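Local coordinates for protein estrogen receptor (Crassostrea gigas, PDB 4N1Y) that probably regulates transcription as a constitutively active steroid-receptor relative whose hormone-dependent switch has become vestigial, at residues L82-A87 with D138-L143. Residues are numbered along the deposited sequence; the frame is centred on the assembly and turned at random.
Sequences LLLNCA and DELLLL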
loop_
_atom_site.group_PDB
_atom_site.type_symbol
_atom_site.label_atom_id
_atom_site.label_comp_id
_atom_site.label_asym_id
_atom_site.label_seq_id
_atom_site.Cartn_x
_atom_site.Cartn_y
_atom_site.Cartn_z
ATOM N N LEU B 82 -1.759 3.763 13.478
ATOM C CA LEU B 82 -3.024 3.901 14.179
ATOM C C LEU B 82 -4.051 2.896 13.664
ATOM O O LEU B 82 -4.675 2.196 14.460
ATOM C CB LEU B 82 -3.565 5.319 14.056
ATOM C CG LEU B 82 -2.752 6.379 14.786
ATOM C CD1 LEU B 82 -3.299 7.758 14.503
ATOM C CD2 LEU B 82 -2.777 6.114 16.287
ATOM N N LEU B 83 -4.238 2.853 12.344
ATOM C CA LEU B 83 -5.235 1.979 11.731
ATOM C C LEU B 83 -4.859 0.506 11.877
ATOM O O LEU B 83 -5.717 -0.338 12.140
ATOM C CB LEU B 83 -5.416 2.322 10.256
ATOM C CG LEU B 83 -5.818 3.783 10.031
ATOM C CD1 LEU B 83 -6.091 4.081 8.551
ATOM C CD2 LEU B 83 -7.018 4.157 10.895
ATOM N N LEU B 84 -3.576 0.200 11.714
ATOM C CA LEU B 84 -3.126 -1.174 11.865
ATOM C C LEU B 84 -3.460 -1.676 13.259
ATOM O O LEU B 84 -3.953 -2.790 13.420
ATOM C CB LEU B 84 -1.626 -1.303 11.602
ATOM C CG LEU B 84 -1.131 -2.727 11.831
ATOM C CD1 LEU B 84 -1.450 -3.544 10.609
ATOM C CD2 LEU B 84 0.359 -2.766 12.107
ATOM N N ASN B 85 -3.200 -0.850 14.263
ATOM C CA ASN B 85 -3.484 -1.228 15.636
ATOM C C ASN B 85 -4.958 -1.445 15.864
ATOM O O ASN B 85 -5.384 -2.469 16.403
ATOM C CB ASN B 85 -2.986 -0.157 16.598
ATOM C CG ASN B 85 -1.494 -0.140 16.712
ATOM O OD1 ASN B 85 -0.817 -1.074 16.276
ATOM N ND2 ASN B 85 -0.961 0.916 17.311
ATOM N N CYS B 86 -5.734 -0.473 15.414
ATOM C CA CYS B 86 -7.169 -0.514 15.556
ATOM C C CYS B 86 -7.756 -1.784 14.959
ATOM O O CYS B 86 -8.640 -2.402 15.556
ATOM C CB CYS B 86 -7.784 0.707 14.899
ATOM S SG CYS B 86 -9.572 0.682 14.944
ATOM N N ALA B 87 -7.238 -2.186 13.802
ATOM C CA ALA B 87 -7.646 -3.440 13.179
ATOM C C ALA B 87 -7.438 -4.609 14.131
ATOM O O ALA B 87 -8.290 -5.485 14.251
ATOM C CB ALA B 87 -6.884 -3.672 11.882
ATOM N N ASP B 138 2.544 -11.297 18.760
ATOM C CA ASP B 138 3.936 -11.206 18.326
ATOM C C ASP B 138 4.056 -10.879 16.855
ATOM O O ASP B 138 4.961 -10.160 16.450
ATOM C CB ASP B 138 4.684 -12.497 18.616
ATOM C CG ASP B 138 4.911 -12.703 20.079
ATOM O OD1 ASP B 138 4.667 -11.757 20.859
ATOM O OD2 ASP B 138 5.354 -13.804 20.447
ATOM N N GLU B 139 3.165 -11.431 16.048
ATOM C CA GLU B 139 3.185 -11.111 14.636
ATOM C C GLU B 139 2.764 -9.663 14.444
ATOM O O GLU B 139 3.360 -8.955 13.637
ATOM C CB GLU B 139 2.284 -12.057 13.856
ATOM C CG GLU B 139 2.621 -13.526 14.087
ATOM C CD GLU B 139 1.728 -14.465 13.287
ATOM O OE1 GLU B 139 0.712 -14.926 13.851
ATOM O OE2 GLU B 139 2.034 -14.738 12.104
ATOM N N LEU B 140 1.773 -9.201 15.207
ATOM C CA LEU B 140 1.340 -7.818 15.056
ATOM C C LEU B 140 2.437 -6.830 15.462
ATOM O O LEU B 140 2.694 -5.847 14.753
ATOM C CB LEU B 140 0.085 -7.529 15.878
ATOM C CG LEU B 140 -0.182 -6.009 15.777
ATOM C CD1 LEU B 140 -1.146 -5.620 14.641
ATOM C CD2 LEU B 140 -0.600 -5.394 17.102
ATOM N N LEU B 141 3.071 -7.094 16.602
ATOM C CA LEU B 141 4.210 -6.305 17.049
ATOM C C LEU B 141 5.245 -6.167 15.921
ATOM O O LEU B 141 5.751 -5.077 15.652
ATOM C CB LEU B 141 4.837 -6.939 18.290
ATOM C CG LEU B 141 3.920 -6.850 19.513
ATOM C CD1 LEU B 141 4.549 -7.430 20.757
ATOM C CD2 LEU B 141 3.544 -5.417 19.753
ATOM N N LEU B 142 5.550 -7.274 15.260
ATOM C CA LEU B 142 6.520 -7.242 14.176
ATOM C C LEU B 142 5.969 -6.426 13.026
ATOM O O LEU B 142 6.672 -5.640 12.405
ATOM C CB LEU B 142 6.851 -8.664 13.722
ATOM C CG LEU B 142 7.640 -9.436 14.788
ATOM C CD1 LEU B 142 7.888 -10.868 14.332
ATOM C CD2 LEU B 142 8.959 -8.714 15.151
ATOM N N LEU B 143 4.679 -6.573 12.787
ATOM C CA LEU B 143 4.036 -5.862 11.696
ATOM C C LEU B 143 4.109 -4.352 11.860
ATOM O O LEU B 143 4.415 -3.644 10.909
ATOM C CB LEU B 143 2.578 -6.291 11.607
ATOM C CG LEU B 143 2.350 -7.571 10.825
ATOM C CD1 LEU B 143 0.942 -8.004 11.033
ATOM C CD2 LEU B 143 2.588 -7.298 9.359
#
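In the core of the nuclear receptor ligand-binding domain, a mainly helical sandwich, helices 67-89 and 137-149 run nearly antiparallel, joined through leucine side chains. The axes of segments 82-87 and 138-143 approach to 10.9 Å at 172°, a spacing wide enough for branched side chains to fill the interface from both helices. Leu84 and Leu140 overlap alongside one another, each reaching toward the other's helix, with CG of Leu84 4.0 Å from CD1 of Leu140. With chi1 near trans (177°), Leu84 swings its CG away from its backbone N and out toward the second helix; Leu140 does the same from its side. The same Leu140 methyl also touches CD2 of Leu84, at 4.1 Å. Leucine suits these buried places because its forked end makes apolar contact on more than one side: Leu84 also packs on Met130 of helix 117-132, and Leu140 and Leu143 on Leu135. The end of the Asn85 side chain comes nearer the second helix, its OD1 4.4 Å from CD2 of Leu140, a loose contact. One turn along from Leu140, the same Leu84 methyl, CD2, also reaches the base of Leu143, 4.2 Å from its CB.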